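Local structure of eukaryotic peptide chain release factor GTP-binding subunit (Schizosaccharomyces pombe, 1R5B) at residues Ile388-Glu394 against Thr430-Met436; Gly291-Ala295 against Tyr442-Gly446; Ala154-Glu160 against Arg202-Cys206. The protein serves as the GTP-binding subunit of a eukaryotic translation release factor, pairing a P-loop GTPase-type domain with two beta-barrel domains of the elongation factor Tu kind. All blocks are in the same frame, centred on the assembly; numbering follows the deposited sequence.

Contact 1. Residues Ile388-Glu394 against Thr430-Met436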
loop_
_atom_site.group_PDB
_atom_site.type_symbol
_atom_site.label_atom_id
_atom_site.label_comp_id
_atom_site.label_asym_id
_atom_site.label_seq_id
_atom_site.Cartn_x
_atom_site.Cartn_y
_atom_site.Cartn_z
ATOM N N ILE A 388 9.011 -16.642 -0.301
ATOM C CA ILE A 388 9.034 -15.210 0.090
ATOM C C ILE A 388 8.081 -14.333 -0.683
ATOM O O ILE A 388 7.535 -13.371 -0.140
ATOM C CB ILE A 388 10.410 -14.552 -0.030
ATOM C CG1 ILE A 388 11.524 -15.560 0.146
ATOM C CG2 ILE A 388 10.558 -13.435 1.013
ATOM C CD1 ILE A 388 12.888 -14.899 0.347
ATOM N N HIS A 389 7.908 -14.589 -1.964
ATOM C CA HIS A 389 6.849 -13.878 -2.680
ATOM C C HIS A 389 6.345 -14.951 -3.582
ATOM O O HIS A 389 5.678 -15.867 -3.126
ATOM C CB HIS A 389 7.378 -12.624 -3.409
ATOM C CG HIS A 389 8.830 -12.707 -3.766
ATOM N ND1 HIS A 389 9.824 -12.296 -2.911
ATOM C CD2 HIS A 389 9.455 -13.196 -4.859
ATOM C CE1 HIS A 389 10.998 -12.532 -3.458
ATOM N NE2 HIS A 389 10.803 -13.077 -4.642
ATOM N N THR A 390 6.722 -14.887 -4.839
ATOM C CA THR A 390 6.496 -15.967 -5.747
ATOM C C THR A 390 7.747 -16.876 -5.805
ATOM O O THR A 390 7.934 -17.612 -6.764
ATOM C CB THR A 390 6.123 -15.352 -7.113
ATOM O OG1 THR A 390 5.830 -16.384 -8.057
ATOM C CG2 THR A 390 7.286 -14.613 -7.740
ATOM N N ALA A 391 8.575 -16.864 -4.758
ATOM C CA ALA A 391 9.934 -17.409 -4.855
ATOM C C ALA A 391 10.038 -18.943 -4.769
ATOM O O ALA A 391 10.267 -19.599 -5.795
ATOM C CB ALA A 391 10.849 -16.747 -3.842
ATOM N N VAL A 392 9.901 -19.518 -3.573
ATOM C CA VAL A 392 10.128 -20.973 -3.376
ATOM C C VAL A 392 11.616 -21.343 -3.549
ATOM O O VAL A 392 12.085 -21.514 -4.679
ATOM C CB VAL A 392 9.264 -21.870 -4.350
ATOM C CG1 VAL A 392 9.578 -23.359 -4.158
ATOM C CG2 VAL A 392 7.761 -21.602 -4.187
ATOM N N GLU A 393 12.350 -21.493 -2.447
ATOM C CA GLU A 393 13.774 -21.801 -2.538
ATOM C C GLU A 393 14.283 -22.853 -1.523
ATOM O O GLU A 393 13.979 -24.044 -1.666
ATOM C CB GLU A 393 14.602 -20.509 -2.507
ATOM C CG GLU A 393 16.034 -20.664 -3.006
ATOM C CD GLU A 393 16.167 -21.645 -4.168
ATOM O OE1 GLU A 393 15.745 -21.294 -5.294
ATOM O OE2 GLU A 393 16.679 -22.772 -3.952
ATOM N N GLU A 394 15.061 -22.431 -0.524
ATOM C CA GLU A 394 15.834 -23.360 0.307
ATOM C C GLU A 394 16.550 -22.567 1.388
ATOM O O GLU A 394 17.297 -21.641 1.082
ATOM C CB GLU A 394 16.867 -24.117 -0.544
ATOM C CG GLU A 394 17.687 -25.170 0.204
ATOM C CD GLU A 394 16.965 -26.500 0.347
ATOM O OE1 GLU A 394 15.749 -26.492 0.643
ATOM O OE2 GLU A 394 17.615 -27.558 0.168
ATOM N N THR A 430 20.488 -19.113 2.248
ATOM C CA THR A 430 20.020 -19.911 1.105
ATOM C C THR A 430 21.190 -20.465 0.293
ATOM O O THR A 430 22.320 -20.004 0.448
ATOM C CB THR A 430 19.160 -19.051 0.194
ATOM O OG1 THR A 430 19.824 -17.804 -0.051
ATOM C CG2 THR A 430 17.876 -18.647 0.877
ATOM N N GLN A 431 20.910 -21.453 -0.567
ATOM C CA GLN A 431 21.948 -22.068 -1.423
ATOM C C GLN A 431 22.235 -21.223 -2.664
ATOM O O GLN A 431 23.356 -21.240 -3.181
ATOM C CB GLN A 431 21.557 -23.490 -1.859
ATOM C CG GLN A 431 21.632 -24.541 -0.759
ATOM C CD GLN A 431 23.031 -24.706 -0.200
ATOM O OE1 GLN A 431 23.798 -25.548 -0.666
ATOM N NE2 GLN A 431 23.369 -23.899 0.801
ATOM N N THR A 432 21.217 -20.515 -3.151
ATOM C CA THR A 432 21.395 -19.556 -4.243
ATOM C C THR A 432 20.593 -18.295 -3.946
ATOM O O THR A 432 19.515 -18.386 -3.373
ATOM C CB THR A 432 20.959 -20.156 -5.604
ATOM O OG1 THR A 432 19.559 -20.458 -5.582
ATOM C CG2 THR A 432 21.637 -21.511 -5.872
ATOM N N PRO A 433 21.099 -17.129 -4.354
ATOM C CA PRO A 433 20.500 -15.845 -3.974
ATOM C C PRO A 433 19.007 -15.715 -4.309
ATOM O O PRO A 433 18.558 -16.208 -5.335
ATOM C CB PRO A 433 21.312 -14.831 -4.794
ATOM C CG PRO A 433 22.585 -15.485 -5.071
ATOM C CD PRO A 433 22.267 -16.938 -5.235
ATOM N N VAL A 434 18.249 -15.063 -3.437
ATOM C CA VAL A 434 16.839 -14.805 -3.710
ATOM C C VAL A 434 16.522 -13.349 -3.426
ATOM O O VAL A 434 17.122 -12.729 -2.550
ATOM C CB VAL A 434 15.887 -15.811 -2.969
ATOM C CG1 VAL A 434 16.611 -16.562 -1.864
ATOM C CG2 VAL A 434 14.623 -15.131 -2.437
ATOM N N CYS A 435 15.588 -12.799 -4.193
ATOM C CA CYS A 435 15.233 -11.392 -4.066
ATOM C C CYS A 435 14.377 -11.187 -2.857
ATOM O O CYS A 435 13.492 -11.979 -2.586
ATOM C CB CYS A 435 14.487 -10.907 -5.301
ATOM S SG CYS A 435 15.442 -11.138 -6.814
ATOM N N MET A 436 14.644 -10.118 -2.125
ATOM C CA MET A 436 13.905 -9.808 -0.910
ATOM C C MET A 436 14.208 -8.379 -0.476
ATOM O O MET A 436 15.223 -7.804 -0.858
ATOM C CB MET A 436 14.251 -10.800 0.223
ATOM C CG MET A 436 15.700 -10.723 0.724
ATOM S SD MET A 436 16.148 -11.824 2.122
ATOM C CE MET A 436 15.856 -13.323 1.397
#
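I388 and V434 reach toward each other tip to tip, I388 CD1 lying 3.3 Å from V434 CG2. The same methyl also meets the end of M436, CD1 to M436 CE at 3.5 Å. In I388, CG1 lies beside the backbone N, well short of staggered (chi1 -28°), and CD1 continues from it to V434. A391 adds its CB to V434 CG2 at 4.3 Å. At the other end E394 O faces T430: a CA-H...O contact of 3.2 Å joins T430 CA to this oxygen, and T430 CG2 crowds it too. Here E394 and Q431 lie alongside, their CG atoms 4.1 Å apart, while the E393 side chain crosses T432 at about a right angle. The contact belongs to the C-terminal barrel of the eEF1A-like fold, where the chain turns a corner at Q431 and T432 as it leaves strand 426-430 for strand 433-435, which pairs with 361-362. Further out, A391 CB lies over one face of the H389 ring, offset toward its rim. H389 NE2 is hydrogen-bonded to G349 O and T390 OG1 to I278 O, fixing this loop against the neighbouring barrel.

Contact 2. Residues Gly291-Ala295 against Tyr442-Gly446; sequences GKIEA and YQYMG
E294 and Y444 bring the two backbones within 7.2 Å, CA to CA, where the chain leaving strand 287-292 passes the short, weakly bonded helix 443-446. E294 and A295 form a classic beta bulge opposite I275, and both point their CB atoms toward the helical turn of the C-terminal barrel; the contact lies at the joint between the two barrels. The turn itself is held by M445 N donating to Y442 O and G446 N to Q443 O. E294 CG stands beside its own backbone N and the chain then bends (chi2 -60°); the side chain crosses that of Y444 at about a right angle, the carboxylate tilted 35° from the ring plane and OE1 resting 3.4 Å from Y444 CB. CG itself lies against the sulfur of M445, 3.8 Å from SD; M445 also packs on I275 and P277. K292 stays extended and brings its ammonium over one face of the Y444 ring, a cation-pi contact with NZ 4.5 Å from the ring centroid and 26° off the normal. On the far side of E294, A295 CB meets the Y442 ring at CE2, 3.6 Å away. One water donates to E294 OE1 at 2.8 Å and accepts from the backbone N of Y444 at 3.1 Å, its oxygen lying in the plane of the Y444 ring.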
loop_
_atom_site.group_PDB
_atom_site.type_symbol
_atom_site.label_atom_id
_atom_site.label_comp_id
_atom_site.label_asym_id
_atom_site.label_seq_id
_atom_site.Cartn_x
_atom_site.Cartn_y
_atom_site.Cartn_z
ATOM N N GLY A 291 2.670 -10.993 -13.133
ATOM C CA GLY A 291 2.907 -10.723 -11.728
ATOM C C GLY A 291 2.209 -9.471 -11.239
ATOM O O GLY A 291 1.565 -8.761 -12.012
ATOM N N LYS A 292 2.337 -9.212 -9.941
ATOM C CA LYS A 292 1.754 -8.026 -9.306
ATOM C C LYS A 292 2.890 -7.063 -9.014
ATOM O O LYS A 292 3.854 -7.433 -8.369
ATOM C CB LYS A 292 1.044 -8.411 -7.997
ATOM C CG LYS A 292 0.190 -7.301 -7.310
ATOM C CD LYS A 292 0.063 -7.551 -5.780
ATOM C CE LYS A 292 -1.001 -6.667 -5.116
ATOM N NZ LYS A 292 -0.954 -6.584 -3.590
ATOM N N ILE A 293 2.771 -5.829 -9.480
ATOM C CA ILE A 293 3.791 -4.820 -9.224
ATOM C C ILE A 293 3.767 -4.455 -7.735
ATOM O O ILE A 293 2.740 -4.057 -7.218
ATOM C CB ILE A 293 3.566 -3.591 -10.093
ATOM C CG1 ILE A 293 3.548 -4.001 -11.563
ATOM C CG2 ILE A 293 4.669 -2.580 -9.843
ATOM C CD1 ILE A 293 3.168 -2.878 -12.520
ATOM N N GLU A 294 4.887 -4.656 -7.046
ATOM C CA GLU A 294 4.977 -4.359 -5.610
ATOM C C GLU A 294 5.433 -2.941 -5.328
ATOM O O GLU A 294 5.088 -2.372 -4.296
ATOM C CB GLU A 294 5.910 -5.339 -4.916
ATOM C CG GLU A 294 5.406 -6.773 -4.961
ATOM C CD GLU A 294 4.058 -6.966 -4.285
ATOM O OE1 GLU A 294 3.705 -6.226 -3.330
ATOM O OE2 GLU A 294 3.356 -7.894 -4.719
ATOM N N ALA A 295 6.180 -2.370 -6.256
ATOM C CA ALA A 295 6.651 -1.016 -6.114
ATOM C C ALA A 295 6.893 -0.424 -7.478
ATOM O O ALA A 295 7.215 -1.135 -8.423
ATOM C CB ALA A 295 7.967 -1.013 -5.310
ATOM N N TYR A 442 9.058 -3.080 1.887
ATOM C CA TYR A 442 8.120 -3.619 0.914
ATOM C C TYR A 442 7.567 -4.944 1.461
ATOM O O TYR A 442 8.202 -5.998 1.358
ATOM C CB TYR A 442 8.811 -3.829 -0.443
ATOM C CG TYR A 442 9.579 -2.631 -0.962
ATOM C CD1 TYR A 442 10.922 -2.466 -0.675
ATOM C CD2 TYR A 442 8.962 -1.672 -1.747
ATOM C CE1 TYR A 442 11.630 -1.367 -1.139
ATOM C CE2 TYR A 442 9.654 -0.570 -2.206
ATOM C CZ TYR A 442 10.983 -0.425 -1.904
ATOM O OH TYR A 442 11.659 0.675 -2.354
ATOM N N GLN A 443 6.378 -4.878 2.042
ATOM C CA GLN A 443 5.774 -6.004 2.757
ATOM C C GLN A 443 5.846 -7.352 2.036
ATOM O O GLN A 443 6.414 -8.294 2.583
ATOM C CB GLN A 443 4.325 -5.674 3.129
ATOM C CG GLN A 443 4.219 -4.621 4.224
ATOM C CD GLN A 443 2.833 -4.554 4.845
ATOM O OE1 GLN A 443 1.843 -4.842 4.169
ATOM N NE2 GLN A 443 2.755 -4.166 6.127
ATOM N N TYR A 444 5.298 -7.453 0.827
ATOM C CA TYR A 444 5.259 -8.728 0.107
ATOM C C TYR A 444 6.637 -9.207 -0.332
ATOM O O TYR A 444 6.782 -10.368 -0.694
ATOM C CB TYR A 444 4.300 -8.682 -1.090
ATOM C CG TYR A 444 2.835 -8.602 -0.667
ATOM C CD1 TYR A 444 2.246 -7.371 -0.324
ATOM C CD2 TYR A 444 2.034 -9.749 -0.593
ATOM C CE1 TYR A 444 0.910 -7.288 0.076
ATOM C CE2 TYR A 444 0.680 -9.669 -0.183
ATOM C CZ TYR A 444 0.133 -8.441 0.148
ATOM O OH TYR A 444 -1.194 -8.364 0.544
ATOM N N MET A 445 7.638 -8.329 -0.303
ATOM C CA MET A 445 9.015 -8.724 -0.600
ATOM C C MET A 445 9.767 -9.238 0.639
ATOM O O MET A 445 10.856 -9.808 0.514
ATOM C CB MET A 445 9.797 -7.563 -1.229
ATOM C CG MET A 445 9.226 -7.038 -2.553
ATOM S SD MET A 445 8.669 -8.265 -3.686
ATOM C CE MET A 445 10.139 -8.900 -4.140
ATOM N N GLY A 446 9.191 -9.031 1.822
ATOM C CA GLY A 446 9.776 -9.514 3.065
ATOM C C GLY A 446 8.931 -10.500 3.863
ATOM O O GLY A 446 9.318 -10.869 4.957
HETATM O O HOH W 1 5.399 -5.235 -1.301
#

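Contact 3. Residues Ala154-Glu160 against Arg202-Cys206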
loop_
_atom_site.group_PDB
_atom_site.type_symbol
_atom_site.label_atom_id
_atom_site.label_comp_id
_atom_site.label_asym_id
_atom_site.label_seq_id
_atom_site.Cartn_x
_atom_site.Cartn_y
_atom_site.Cartn_z
ATOM N N ALA A 154 -19.343 21.828 0.208
ATOM C CA ALA A 154 -20.436 21.744 -0.755
ATOM C C ALA A 154 -21.519 22.781 -0.475
ATOM O O ALA A 154 -22.405 22.970 -1.292
ATOM C CB ALA A 154 -21.038 20.353 -0.747
ATOM N N ARG A 155 -21.458 23.440 0.679
ATOM C CA ARG A 155 -22.421 24.490 1.024
ATOM C C ARG A 155 -22.516 25.559 -0.073
ATOM O O ARG A 155 -21.501 25.981 -0.614
ATOM C CB ARG A 155 -22.022 25.149 2.346
ATOM C CG ARG A 155 -23.002 26.216 2.871
ATOM C CD ARG A 155 -22.354 27.283 3.748
ATOM N NE ARG A 155 -21.599 26.691 4.857
ATOM C CZ ARG A 155 -21.749 26.982 6.150
ATOM N NH1 ARG A 155 -22.645 27.883 6.568
ATOM N NH2 ARG A 155 -20.988 26.355 7.047
ATOM N N ARG A 156 -23.733 25.989 -0.397
ATOM C CA ARG A 156 -23.924 27.066 -1.367
ATOM C C ARG A 156 -23.311 28.347 -0.808
ATOM O O ARG A 156 -23.420 28.621 0.393
ATOM C CB ARG A 156 -25.416 27.266 -1.678
ATOM C CG ARG A 156 -26.053 26.074 -2.399
ATOM C CD ARG A 156 -27.474 26.302 -2.927
ATOM N NE ARG A 156 -28.043 25.029 -3.368
ATOM C CZ ARG A 156 -27.763 24.416 -4.525
ATOM N NH1 ARG A 156 -26.936 24.962 -5.423
ATOM N NH2 ARG A 156 -28.325 23.239 -4.793
ATOM N N GLY A 157 -22.667 29.125 -1.676
ATOM C CA GLY A 157 -21.882 30.275 -1.245
ATOM C C GLY A 157 -20.426 29.932 -0.953
ATOM O O GLY A 157 -19.530 30.516 -1.544
ATOM N N GLU A 158 -20.187 28.969 -0.068
ATOM C CA GLU A 158 -18.824 28.645 0.373
ATOM C C GLU A 158 -17.990 27.963 -0.727
ATOM O O GLU A 158 -16.855 28.355 -0.980
ATOM C CB GLU A 158 -18.876 27.763 1.627
ATOM C CG GLU A 158 -17.690 27.916 2.571
ATOM C CD GLU A 158 -17.693 26.868 3.667
ATOM O OE1 GLU A 158 -16.634 26.642 4.289
ATOM O OE2 GLU A 158 -18.753 26.258 3.900
ATOM N N PHE A 159 -18.570 26.940 -1.352
ATOM C CA PHE A 159 -18.001 26.262 -2.523
ATOM C C PHE A 159 -17.548 27.238 -3.586
ATOM O O PHE A 159 -16.384 27.310 -3.911
ATOM C CB PHE A 159 -19.043 25.318 -3.140
ATOM C CG PHE A 159 -18.569 24.617 -4.368
ATOM C CD1 PHE A 159 -17.619 23.613 -4.277
ATOM C CD2 PHE A 159 -19.067 24.953 -5.616
ATOM C CE1 PHE A 159 -17.167 22.954 -5.403
ATOM C CE2 PHE A 159 -18.620 24.296 -6.753
ATOM C CZ PHE A 159 -17.660 23.293 -6.641
ATOM N N GLU A 160 -18.505 27.976 -4.124
ATOM C CA GLU A 160 -18.290 28.982 -5.155
ATOM C C GLU A 160 -17.206 29.971 -4.778
ATOM O O GLU A 160 -16.388 30.329 -5.616
ATOM C CB GLU A 160 -19.600 29.739 -5.419
ATOM C CG GLU A 160 -20.542 29.008 -6.372
ATOM C CD GLU A 160 -21.349 27.853 -5.734
ATOM O OE1 GLU A 160 -21.148 27.485 -4.558
ATOM O OE2 GLU A 160 -22.232 27.321 -6.434
ATOM N N ARG A 202 -26.312 18.816 -6.469
ATOM C CA ARG A 202 -25.266 19.640 -5.870
ATOM C C ARG A 202 -23.920 18.940 -5.987
ATOM O O ARG A 202 -22.913 19.572 -6.291
ATOM C CB ARG A 202 -25.558 19.886 -4.386
ATOM C CG ARG A 202 -25.364 21.314 -3.918
ATOM C CD ARG A 202 -23.917 21.823 -3.939
ATOM N NE ARG A 202 -23.781 22.923 -4.893
ATOM C CZ ARG A 202 -23.148 24.090 -4.693
ATOM N NH1 ARG A 202 -22.519 24.374 -3.556
ATOM N NH2 ARG A 202 -23.149 24.993 -5.669
ATOM N N TYR A 203 -23.916 17.633 -5.736
ATOM C CA TYR A 203 -22.687 16.846 -5.748
ATOM C C TYR A 203 -22.089 16.828 -7.140
ATOM O O TYR A 203 -20.907 17.101 -7.312
ATOM C CB TYR A 203 -22.950 15.407 -5.286
ATOM C CG TYR A 203 -21.721 14.528 -5.340
ATOM C CD1 TYR A 203 -20.702 14.667 -4.410
ATOM C CD2 TYR A 203 -21.567 13.574 -6.334
ATOM C CE1 TYR A 203 -19.568 13.873 -4.466
ATOM C CE2 TYR A 203 -20.430 12.763 -6.391
ATOM C CZ TYR A 203 -19.441 12.915 -5.459
ATOM O OH TYR A 203 -18.317 12.117 -5.516
ATOM N N LYS A 204 -22.924 16.491 -8.119
ATOM C CA LYS A 204 -22.538 16.479 -9.525
ATOM C C LYS A 204 -22.087 17.858 -9.980
ATOM O O LYS A 204 -21.125 17.961 -10.734
ATOM C CB LYS A 204 -23.701 16.013 -10.421
ATOM C CG LYS A 204 -23.549 14.595 -10.971
ATOM C CD LYS A 204 -24.483 14.353 -12.178
ATOM C CE LYS A 204 -24.220 13.001 -12.855
ATOM N NZ LYS A 204 -23.933 11.914 -11.862
ATOM N N GLU A 205 -22.778 18.902 -9.522
ATOM C CA GLU A 205 -22.425 20.276 -9.863
ATOM C C GLU A 205 -21.061 20.647 -9.298
ATOM O O GLU A 205 -20.267 21.276 -9.980
ATOM C CB GLU A 205 -23.479 21.275 -9.355
ATOM C CG GLU A 205 -23.207 22.718 -9.774
ATOM C CD GLU A 205 -24.064 23.731 -9.052
ATOM O OE1 GLU A 205 -24.631 23.387 -7.996
ATOM O OE2 GLU A 205 -24.167 24.881 -9.542
ATOM N N CYS A 206 -20.796 20.247 -8.059
ATOM C CA CYS A 206 -19.529 20.525 -7.398
ATOM C C CYS A 206 -18.383 19.753 -8.044
ATOM O O CYS A 206 -17.288 20.276 -8.190
ATOM C CB CYS A 206 -19.611 20.179 -5.912
ATOM S SG CYS A 206 -20.606 21.338 -4.943
#
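R202, on helix 200-218, reaches A154 and E160 in the turn and short helix that follow strand 147-153 and spends its guanidinium nitrogens on three acceptors. This is packing inside the P-loop GTPase-type domain: a central strand ends, the chain turns through G157 at the N-cap position into helix 158-161, and that turn rests on the long helix. R202 NH1 donates to A154 O at 2.7 Å in a fairly straight bond (164°), approaching from above the carbonyl plane. R202 NH2 meets E160 OE2 on its syn side at 2.6 Å, a salt bridge in which carboxylate and guanidinium are nearly coplanar. Side-on, R202 NE (3.3 Å) and NH2 (3.2 Å) both reach E205 OE1 from the same face of its carboxylate, so NH2 serves two acids. The bends in the R202 chain (chi2 -67°, and again at chi3) fold the group back between the turn and its own helix. R156 slides past it in the opposite direction, R202 CG standing over one face of the R156 guanidinium, and completes the network with a long salt bridge, R156 NH1 to E205 OE1 at 3.8 Å. The E160 and E205 carboxylates lie close, a pairing their shared arginine probably offsets. E158 OE2 accepts from S153 OG and, weakly, from R155 NE, and forms a salt bridge with K190; R155 also pairs with E193. C206 SG lies against one face of the R202 guanidinium, offset toward its rim, and over the centre of the F159 ring, 3.6 Å from the centroid and 4° off the normal.

In the fold
From the N terminus, contact 3 comes first and closes its loop within the GTPase-type domain, tying the turn after strand 147-153 to helix 200-218. It is finished before the others open, its centre about 40 Å from that of contact 2 and about 54 Å from that of contact 1. Contact 2 then opens at residues 291-295 in the middle barrel and closes only at 442-446, a span that bridges the two barrels. Contact 1 is nested inside that loop and joins parts of the C-terminal barrel. The two nested contacts touch, with centres about 14 Å apart: M436 CB meets M445 O at 3.5 Å, and H389 CB lies 3.6 Å from Y444 O.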